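Local structure of flagellar pocket-related cytoskeletal protein (6SJQ) at residues 64-69 and 87-92; 6-11 and 27-32; 18-23 and 104-109. The protein is a cytoskeletal component of the trypanosome flagellar pocket collar, whose N-terminal ubiquitin-fold domain, described here, probably binds partner proteins through a long structured loop. All blocks are in the same frame, centred on the assembly; numbering follows the deposited sequence. Where two conformers were deposited one is given.

Each contact involves at least one strand of the ubiquitin fold's mixed sheet, with helix 31-49 packed on one side. Contact 1 joins strands 63-68 and 87-92; contact 2 sets the start of strand 6-14 against the turn leading into the helix; contact 3 lays the loop after strand 87-92 beside an outer strand, 17-25. Their centres lie about 10 Å (contacts 1 and 2), 11 Å (1 and 3) and 14 Å (2 and 3) apart. Along the chain contact 2 closes before contact 1 opens, contact 3 spans contact 1, and contacts 2 and 3 cross, their segments alternating (6-11, 18-23, 27-32, 104-109). Strand 6-14, lying between 17-25 and 87-92, connects the contacts within one sheet.

Contact 1: 64-69 and 87-92; sequences IKMYDE and CQLYVF
The ring of Phe92 has Tyr90 CE2 over the centre of one face, while Lys65 from the neighbouring strand runs obliquely past its CE2 corner. Phe92 CD1 lies in the plane of the Tyr90 ring, at its edge, so Tyr90 presents an edge to the Phe92 face. The Lys65 chain is extended beyond CG, and its methylenes pass the ring with CE 4.1 Å from Phe92 CE2; a long aliphatic stem with a charged end suits this partly exposed place. Farther along the same side, Tyr67 meets Trp74 edge-to-face, and Trp74 also touches Lys65, Gln88 and Tyr90.

Lys65 and Tyr90 form an antiparallel hydrogen-bonded pair: Lys65 N reaches Tyr90 O at 2.9 Å, nearly straight (166°), and Tyr90 N returns the bond to Lys65 O. Tyr67 N next donates to Gln88 O at 2.9 Å, but the complementary bond is replaced by a water, which donates to Tyr67 O at 2.7 Å and accepts from Gln88 N.

Ile64, Met66, Leu89 and Val91 cover the opposite side. Ile64 and Val91 lie side by side, CG1 to CG1 4.0 Å, whereas Leu89 slants across Met66, pressing CD2 tightly to Met66 CB at 3.5 Å. Met66 CG stands anti to the backbone N (chi1 180°), and with the next torsion also extended SD is carried out to Cys87 SG at 4.0 Å. From helix 31-49, Leu34 touches Ile64 and Leu89, and Phe42 touches Val91.

Gln88 bends back so that NE2 donates to Leu89 O as well as to Asn20 OD1, and Tyr90 OH bonds to Asp13. The chemistry therefore divides the sheet: Ile64, Leu89 and Val91 pack apolar branches against helix 31-49, with buried Met66 and Cys87 extending the apolar side, while Gln88 and Tyr90 keep their polar ends engaged.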
loop_
_atom_site.group_PDB
_atom_site.type_symbol
_atom_site.label_atom_id
_atom_site.label_comp_id
_atom_site.label_asym_id
_atom_site.label_seq_id
_atom_site.Cartn_x
_atom_site.Cartn_y
_atom_site.Cartn_z
ATOM N N ILE A 64 5.927 -1.504 -6.961
ATOM C CA ILE A 64 5.398 -0.314 -6.325
ATOM C C ILE A 64 5.559 0.821 -7.316
ATOM O O ILE A 64 6.643 1.006 -7.874
ATOM C CB ILE A 64 6.162 0.023 -5.027
ATOM C CG1 ILE A 64 5.964 -1.104 -3.999
ATOM C CG2 ILE A 64 5.647 1.320 -4.434
ATOM C CD1 ILE A 64 6.699 -0.874 -2.684
ATOM N N LYS A 65 4.480 1.561 -7.556
ATOM C CA LYS A 65 4.576 2.799 -8.329
ATOM C C LYS A 65 4.284 4.022 -7.471
ATOM O O LYS A 65 3.548 3.942 -6.494
ATOM C CB LYS A 65 3.595 2.766 -9.497
ATOM C CG LYS A 65 3.919 1.702 -10.530
ATOM C CD LYS A 65 3.111 1.926 -11.781
ATOM C CE LYS A 65 3.392 0.852 -12.804
ATOM N NZ LYS A 65 2.599 1.149 -14.032
ATOM N N MET A 66 4.850 5.162 -7.863
ATOM C CA MET A 66 4.607 6.432 -7.194
ATOM C C MET A 66 3.980 7.370 -8.207
ATOM O O MET A 66 4.393 7.399 -9.369
ATOM C CB MET A 66 5.944 7.043 -6.730
ATOM C CG MET A 66 5.816 8.421 -6.000
ATOM S SD MET A 66 7.435 9.179 -5.512
ATOM C CE MET A 66 8.037 9.659 -7.115
ATOM N N TYR A 67 2.977 8.137 -7.798
ATOM C CA TYR A 67 2.499 9.163 -8.713
ATOM C C TYR A 67 3.421 10.365 -8.563
ATOM O O TYR A 67 3.486 10.989 -7.492
ATOM C CB TYR A 67 1.045 9.540 -8.454
ATOM C CG TYR A 67 0.605 10.590 -9.436
ATOM C CD1 TYR A 67 0.307 10.242 -10.744
ATOM C CD2 TYR A 67 0.537 11.924 -9.072
ATOM C CE1 TYR A 67 -0.057 11.188 -11.660
ATOM C CE2 TYR A 67 0.155 12.885 -9.980
ATOM C CZ TYR A 67 -0.140 12.499 -11.276
ATOM O OH TYR A 67 -0.512 13.423 -12.218
ATOM N N ASP A 68 4.145 10.676 -9.637
ATOM C CA ASP A 68 5.129 11.760 -9.627
ATOM C C ASP A 68 4.464 13.043 -10.129
ATOM O O ASP A 68 4.155 13.159 -11.318
ATOM C CB ASP A 68 6.325 11.380 -10.521
ATOM C CG ASP A 68 7.521 12.303 -10.322
ATOM O OD1 ASP A 68 7.320 13.526 -10.167
ATOM O OD2 ASP A 68 8.668 11.805 -10.286
ATOM N N GLU A 69 4.258 14.012 -9.242
ATOM C CA GLU A 69 3.605 15.248 -9.642
ATOM C C GLU A 69 4.491 16.072 -10.554
ATOM O O GLU A 69 3.977 16.835 -11.361
ATOM C CB GLU A 69 3.197 16.082 -8.428
ATOM C CG GLU A 69 2.086 15.500 -7.593
ATOM C CD GLU A 69 1.646 16.480 -6.508
ATOM O OE1 GLU A 69 2.052 17.661 -6.570
ATOM O OE2 GLU A 69 0.891 16.076 -5.606
ATOM N N CYS A 87 3.488 11.844 -0.649
ATOM C CA CYS A 87 3.317 11.314 -1.997
ATOM C C CYS A 87 2.396 10.085 -1.965
ATOM O O CYS A 87 2.197 9.470 -0.918
ATOM C CB CYS A 87 4.661 11.009 -2.652
ATOM S SG CYS A 87 5.532 9.542 -2.043
ATOM N N GLN A 88 1.795 9.781 -3.120
ATOM C CA GLN A 88 0.894 8.646 -3.260
ATOM C C GLN A 88 1.567 7.483 -3.983
ATOM O O GLN A 88 2.074 7.644 -5.093
ATOM C CB GLN A 88 -0.349 9.058 -4.057
ATOM C CG GLN A 88 -1.346 7.905 -4.211
ATOM C CD GLN A 88 -2.069 7.603 -2.921
ATOM O OE1 GLN A 88 -2.793 8.458 -2.368
ATOM N NE2 GLN A 88 -1.857 6.394 -2.401
ATOM N N LEU A 89 1.571 6.313 -3.344
ATOM C CA LEU A 89 2.075 5.070 -3.934
ATOM C C LEU A 89 0.928 4.093 -4.211
ATOM O O LEU A 89 -0.112 4.123 -3.551
ATOM C CB LEU A 89 3.069 4.381 -2.979
ATOM C CG LEU A 89 4.259 5.191 -2.459
ATOM C CD1 LEU A 89 5.168 4.282 -1.638
ATOM C CD2 LEU A 89 5.020 5.806 -3.609
ATOM N N TYR A 90 1.113 3.225 -5.198
ATOM C CA TYR A 90 0.196 2.108 -5.397
ATOM C C TYR A 90 1.010 0.825 -5.433
ATOM O O TYR A 90 2.046 0.758 -6.098
ATOM C CB TYR A 90 -0.572 2.258 -6.703
ATOM C CG TYR A 90 -1.564 1.139 -6.924
ATOM C CD1 TYR A 90 -2.840 1.193 -6.378
ATOM C CD2 TYR A 90 -1.221 0.024 -7.673
ATOM C CE1 TYR A 90 -3.757 0.161 -6.589
ATOM C CE2 TYR A 90 -2.127 -0.997 -7.887
ATOM C CZ TYR A 90 -3.386 -0.918 -7.351
ATOM O OH TYR A 90 -4.264 -1.961 -7.571
ATOM N N VAL A 91 0.548 -0.206 -4.744
ATOM C CA VAL A 91 1.332 -1.432 -4.644
ATOM C C VAL A 91 0.594 -2.591 -5.309
ATOM O O VAL A 91 -0.563 -2.883 -4.959
ATOM C CB VAL A 91 1.635 -1.771 -3.175
ATOM C CG1 VAL A 91 2.576 -2.984 -3.098
ATOM C CG2 VAL A 91 2.265 -0.589 -2.494
ATOM N N PHE A 92 1.251 -3.236 -6.284
ATOM C CA PHE A 92 0.684 -4.410 -6.938
ATOM C C PHE A 92 1.069 -5.673 -6.175
ATOM O O PHE A 92 2.035 -5.676 -5.383
ATOM C CB PHE A 92 1.220 -4.551 -8.374
ATOM C CG PHE A 92 0.747 -3.472 -9.315
ATOM C CD1 PHE A 92 -0.326 -3.698 -10.160
ATOM C CD2 PHE A 92 1.380 -2.230 -9.354
ATOM C CE1 PHE A 92 -0.771 -2.713 -11.025
ATOM C CE2 PHE A 92 0.939 -1.239 -10.221
ATOM C CZ PHE A 92 -0.134 -1.480 -11.051
HETATM O O HOH W 1 2.176 11.650 -5.215
#

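Contact 2: 6-11 and 27-32; sequences FLVQVA and SRPSIS
Phe6 lays one face of its ring on the backbone of Arg28, whose CA stands 3.7 Å from the ring centroid and 12° off the normal, a CH-pi contact. The phenylalanine CB faces the turn, 3.5 Å from Ser27 C, and a first torsion that puts CG anti to the backbone N (chi1 -171°) sets the ring alongside the turn. At the edge of the ring, in plane, lies Val8 CG2 from the same strand.

Arg28 CB sits 3.8 Å from Phe6 CE2; the side chain was modelled in two conformers, and the position of its guanidinium is doubtful. The side chains of Pro29 and Phe6 cross at about a right angle, with Pro29 CD 3.7 Å from Phe6 CD1, and Pro29 CG more loosely faces Val8 CG2. Beyond it, Ser30 is the N-cap of helix 31-49, its OG accepting from Glu33 N. The contact thus packs the start of strand 6-14 against the link from strand 17-25 to helix 31-49 of the ubiquitin fold.

No hydrogen bond joins the two segments. Proline suits its place because it brings no amide hydrogen to be satisfied beside the aromatic ring, and a flat ring offers a broad apolar face on which the Arg28 CA-H can rest. Adhesion rests on dispersion and on C-H groups, probably polarised by neighbouring amides, directed at the pi electrons.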
loop_
_atom_site.group_PDB
_atom_site.type_symbol
_atom_site.label_atom_id
_atom_site.label_comp_id
_atom_site.label_asym_id
_atom_site.label_seq_id
_atom_site.Cartn_x
_atom_site.Cartn_y
_atom_site.Cartn_z
ATOM N N PHE A 6 7.685 11.807 8.475
ATOM C CA PHE A 6 7.594 11.719 7.025
ATOM C C PHE A 6 6.445 10.772 6.683
ATOM O O PHE A 6 6.465 9.596 7.080
ATOM C CB PHE A 6 8.912 11.161 6.474
ATOM C CG PHE A 6 9.026 11.223 4.978
ATOM C CD1 PHE A 6 8.385 10.286 4.173
ATOM C CD2 PHE A 6 9.783 12.227 4.371
ATOM C CE1 PHE A 6 8.489 10.340 2.787
ATOM C CE2 PHE A 6 9.907 12.282 2.976
ATOM C CZ PHE A 6 9.253 11.327 2.183
ATOM N N LEU A 7 5.467 11.268 5.913
ATOM C CA LEU A 7 4.268 10.489 5.610
ATOM C C LEU A 7 4.302 10.022 4.167
ATOM O O LEU A 7 4.810 10.731 3.297
ATOM C CB LEU A 7 3.002 11.331 5.825
ATOM C CG LEU A 7 2.968 11.917 7.245
ATOM C CD1 LEU A 7 1.846 12.930 7.423
ATOM C CD2 LEU A 7 2.819 10.806 8.225
ATOM N N VAL A 8 3.774 8.818 3.938
ATOM C CA VAL A 8 3.564 8.311 2.589
ATOM C C VAL A 8 2.153 7.723 2.522
ATOM O O VAL A 8 1.744 7.040 3.445
ATOM C CB VAL A 8 4.581 7.197 2.252
ATOM C CG1 VAL A 8 4.384 6.728 0.817
ATOM C CG2 VAL A 8 6.019 7.702 2.453
ATOM N N GLN A 9 1.405 7.981 1.449
ATOM C CA GLN A 9 0.098 7.324 1.258
ATOM C C GLN A 9 0.323 6.080 0.432
ATOM O O GLN A 9 0.975 6.148 -0.611
ATOM C CB GLN A 9 -0.862 8.230 0.489
ATOM C CG GLN A 9 -1.107 9.586 1.124
ATOM C CD GLN A 9 -1.981 10.453 0.243
ATOM O OE1 GLN A 9 -3.202 10.266 0.186
ATOM N NE2 GLN A 9 -1.355 11.379 -0.492
ATOM N N VAL A 10 -0.164 4.928 0.897
ATOM C CA VAL A 10 0.015 3.683 0.152
ATOM C C VAL A 10 -1.346 3.052 -0.161
ATOM O O VAL A 10 -2.149 2.779 0.748
ATOM C CB VAL A 10 0.910 2.704 0.924
ATOM C CG1 VAL A 10 1.388 1.622 0.009
ATOM C CG2 VAL A 10 2.110 3.443 1.497
ATOM N N ALA A 11 -1.604 2.843 -1.447
ATOM C CA ALA A 11 -2.867 2.289 -1.880
ATOM C C ALA A 11 -2.691 0.907 -2.497
ATOM O O ALA A 11 -1.620 0.562 -3.014
ATOM C CB ALA A 11 -3.554 3.240 -2.881
ATOM N N SER A 27 11.696 9.551 9.243
ATOM C CA SER A 27 12.257 10.339 8.155
ATOM C C SER A 27 12.006 9.528 6.904
ATOM O O SER A 27 11.407 8.446 6.995
ATOM C CB SER A 27 13.758 10.603 8.353
ATOM O OG SER A 27 14.525 9.422 8.163
ATOM N N ARG A 28 12.457 10.004 5.749
ATOM C CA ARG A 28 12.185 9.301 4.490
ATOM C C ARG A 28 12.613 7.845 4.589
ATOM O O ARG A 28 13.785 7.563 4.871
ATOM C CB ARG A 28 12.920 9.969 3.325
ATOM C CG ARG A 28 12.872 9.148 2.040
ATOM C CD ARG A 28 13.576 9.860 0.894
ATOM N NE ARG A 28 13.330 11.300 0.931
ATOM C CZ ARG A 28 13.458 12.106 -0.116
ATOM N NH1 ARG A 28 13.815 11.612 -1.296
ATOM N NH2 ARG A 28 13.208 13.401 0.012
ATOM N N PRO A 29 11.667 6.905 4.405
ATOM C CA PRO A 29 12.061 5.502 4.558
ATOM C C PRO A 29 12.844 4.968 3.368
ATOM O O PRO A 29 12.771 5.509 2.264
ATOM C CB PRO A 29 10.717 4.771 4.656
ATOM C CG PRO A 29 9.774 5.641 3.809
ATOM C CD PRO A 29 10.242 7.067 4.038
ATOM N N SER A 30 13.592 3.893 3.591
ATOM C CA SER A 30 14.147 3.134 2.473
ATOM C C SER A 30 13.035 2.355 1.792
ATOM O O SER A 30 11.976 2.113 2.391
ATOM C CB SER A 30 15.261 2.191 2.935
ATOM O OG SER A 30 14.762 1.180 3.805
ATOM N N ILE A 31 13.257 1.966 0.539
ATOM C CA ILE A 31 12.265 1.164 -0.164
ATOM C C ILE A 31 11.979 -0.150 0.585
ATOM O O ILE A 31 10.835 -0.571 0.681
ATOM C CB ILE A 31 12.685 0.876 -1.622
ATOM C CG1 ILE A 31 12.585 2.165 -2.467
ATOM C CG2 ILE A 31 11.804 -0.227 -2.214
ATOM C CD1 ILE A 31 13.267 2.033 -3.821
ATOM N N SER A 32 13.015 -0.784 1.144
ATOM C CA SER A 32 12.813 -2.006 1.933
ATOM C C SER A 32 11.955 -1.757 3.165
ATOM O O SER A 32 11.091 -2.579 3.488
ATOM C CB SER A 32 14.169 -2.592 2.365
ATOM O OG SER A 32 14.943 -2.927 1.222
#

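Contact 3: 18-23 and 104-109; sequences KVNFEL and KEIPPA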
loop_
_atom_site.group_PDB
_atom_site.type_symbol
_atom_site.label_atom_id
_atom_site.label_comp_id
_atom_site.label_asym_id
_atom_site.label_seq_id
_atom_site.Cartn_x
_atom_site.Cartn_y
_atom_site.Cartn_z
ATOM N N LYS A 18 -10.652 -0.307 -3.232
ATOM C CA LYS A 18 -9.387 0.420 -3.209
ATOM C C LYS A 18 -9.170 0.937 -1.800
ATOM O O LYS A 18 -10.024 1.628 -1.248
ATOM C CB LYS A 18 -9.461 1.629 -4.134
ATOM C CG LYS A 18 -8.922 1.407 -5.511
ATOM C CD LYS A 18 -7.416 1.554 -5.550
ATOM C CE LYS A 18 -6.980 1.558 -6.996
ATOM N NZ LYS A 18 -7.849 0.651 -7.804
ATOM N N VAL A 19 -8.036 0.599 -1.200
ATOM C CA VAL A 19 -7.761 1.095 0.143
ATOM C C VAL A 19 -6.568 2.024 0.055
ATOM O O VAL A 19 -5.745 1.918 -0.851
ATOM C CB VAL A 19 -7.507 -0.032 1.161
ATOM C CG1 VAL A 19 -8.711 -0.982 1.227
ATOM C CG2 VAL A 19 -6.252 -0.795 0.815
ATOM N N ASN A 20 -6.502 2.994 0.961
ATOM C CA ASN A 20 -5.396 3.947 0.961
ATOM C C ASN A 20 -5.029 4.216 2.400
ATOM O O ASN A 20 -5.868 4.697 3.173
ATOM C CB ASN A 20 -5.794 5.260 0.290
ATOM C CG ASN A 20 -4.593 6.133 -0.035
ATOM O OD1 ASN A 20 -3.472 5.633 -0.129
ATOM N ND2 ASN A 20 -4.826 7.441 -0.243
ATOM N N PHE A 21 -3.782 3.898 2.765
ATOM C CA PHE A 21 -3.287 4.092 4.126
ATOM C C PHE A 21 -2.203 5.159 4.242
ATOM O O PHE A 21 -1.276 5.243 3.411
ATOM C CB PHE A 21 -2.730 2.769 4.679
ATOM C CG PHE A 21 -3.773 1.710 4.897
ATOM C CD1 PHE A 21 -5.010 2.033 5.440
ATOM C CD2 PHE A 21 -3.509 0.380 4.577
ATOM C CE1 PHE A 21 -5.965 1.054 5.651
ATOM C CE2 PHE A 21 -4.457 -0.603 4.775
ATOM C CZ PHE A 21 -5.689 -0.266 5.332
ATOM N N GLU A 22 -2.314 5.972 5.292
ATOM C CA GLU A 22 -1.257 6.924 5.642
ATOM C C GLU A 22 -0.234 6.209 6.510
ATOM O O GLU A 22 -0.561 5.770 7.620
ATOM C CB GLU A 22 -1.888 8.077 6.425
ATOM C CG GLU A 22 -0.990 9.256 6.668
ATOM C CD GLU A 22 -1.732 10.335 7.433
ATOM O OE1 GLU A 22 -2.528 11.067 6.807
ATOM O OE2 GLU A 22 -1.545 10.418 8.663
ATOM N N LEU A 23 0.995 6.044 6.015
ATOM C CA LEU A 23 2.044 5.395 6.801
ATOM C C LEU A 23 2.990 6.475 7.284
ATOM O O LEU A 23 3.305 7.408 6.537
ATOM C CB LEU A 23 2.790 4.364 5.942
ATOM C CG LEU A 23 1.942 3.225 5.359
ATOM C CD1 LEU A 23 2.871 2.186 4.735
ATOM C CD2 LEU A 23 1.092 2.570 6.450
ATOM N N LYS A 104 -11.023 1.857 -9.707
ATOM C CA LYS A 104 -11.782 2.566 -8.686
ATOM C C LYS A 104 -10.841 3.598 -8.084
ATOM O O LYS A 104 -9.662 3.316 -7.863
ATOM C CB LYS A 104 -12.300 1.611 -7.607
ATOM C CG LYS A 104 -13.379 0.664 -8.087
ATOM C CD LYS A 104 -13.883 -0.211 -6.950
ATOM C CE LYS A 104 -14.743 -1.336 -7.484
ATOM N NZ LYS A 104 -15.137 -2.277 -6.410
ATOM N N GLU A 105 -11.340 4.802 -7.848
ATOM C CA GLU A 105 -10.463 5.877 -7.402
ATOM C C GLU A 105 -9.847 5.595 -6.032
ATOM O O GLU A 105 -10.433 4.906 -5.182
ATOM C CB GLU A 105 -11.208 7.211 -7.374
ATOM C CG GLU A 105 -12.244 7.303 -6.284
ATOM C CD GLU A 105 -13.342 8.303 -6.612
ATOM O OE1 GLU A 105 -13.022 9.401 -7.117
ATOM O OE2 GLU A 105 -14.529 7.987 -6.365
ATOM N N ILE A 106 -8.654 6.133 -5.828
ATOM C CA ILE A 106 -7.988 6.028 -4.546
ATOM C C ILE A 106 -8.669 6.971 -3.545
ATOM O O ILE A 106 -8.741 8.187 -3.765
ATOM C CB ILE A 106 -6.488 6.374 -4.689
ATOM C CG1 ILE A 106 -5.798 5.387 -5.635
ATOM C CG2 ILE A 106 -5.796 6.328 -3.334
ATOM C CD1 ILE A 106 -4.350 5.755 -5.937
ATOM N N PRO A 107 -9.172 6.418 -2.435
ATOM C CA PRO A 107 -9.907 7.197 -1.434
ATOM C C PRO A 107 -8.956 7.977 -0.551
ATOM O O PRO A 107 -7.744 7.699 -0.579
ATOM C CB PRO A 107 -10.617 6.113 -0.611
ATOM C CG PRO A 107 -9.708 4.930 -0.706
ATOM C CD PRO A 107 -9.140 4.981 -2.102
ATOM N N PRO A 108 -9.482 8.957 0.209
ATOM C CA PRO A 108 -8.663 9.675 1.186
ATOM C C PRO A 108 -7.973 8.701 2.138
ATOM O O PRO A 108 -8.608 7.756 2.626
ATOM C CB PRO A 108 -9.691 10.523 1.951
ATOM C CG PRO A 108 -10.782 10.763 0.956
ATOM C CD PRO A 108 -10.864 9.479 0.154
ATOM N N ALA A 109 -6.685 8.924 2.391
ATOM C CA ALA A 109 -5.896 8.033 3.238
ATOM C C ALA A 109 -6.412 7.938 4.666
ATOM O O ALA A 109 -6.847 8.935 5.239
ATOM C CB ALA A 109 -4.438 8.472 3.252
HETATM O O HOH W 2 -8.946 5.164 2.992
#
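Asn20 holds its CG anti to the backbone N (chi1 -166°), which turns the carboxamide toward the 104-109 loop, where ND2 donates to Pro107 O at 2.9 Å. This carbonyl lies close to the amide plane; ND2 is nearly in line with the C=O, though the N-H itself is bent (150°). Lys18, bent at chi2 and again at chi4, curls over Lys104 instead of extending: its CG comes within 3.1 Å of Lys104 O, and NZ makes a weak bond to the same oxygen at 3.2 Å. The ammonium group has stronger partners in Ser102 O and Asp13.

Asparagine fits because its amide serves both sides: ND2 also donates to Gln9, while OD1 accepts from Gln88. Ile106 CG2 crosses obliquely at 3.4 Å from Asn20 ND2, giving this buried amide an apolar cover. Pro107, lacking an amide hydrogen, rests its CG 3.4 Å from Lys18 O. Farther along, small Ala109 lets the loop come close, its CA 3.3 Å from Asn20 O in a C-H...O contact. A water donates to both Asn20 O and Pro108 O, at 2.6 Å to the latter, and backbone bonds to Met110 continue the association.

Running only 16° from the strand direction yet without regular strand structure, the proline-rich loop lies alongside strand 17-25, one of two edge strands within this chain. This BILBO1 domain is a ubiquitin fold with a long structured loop for protein binding, and the segment may be part of it.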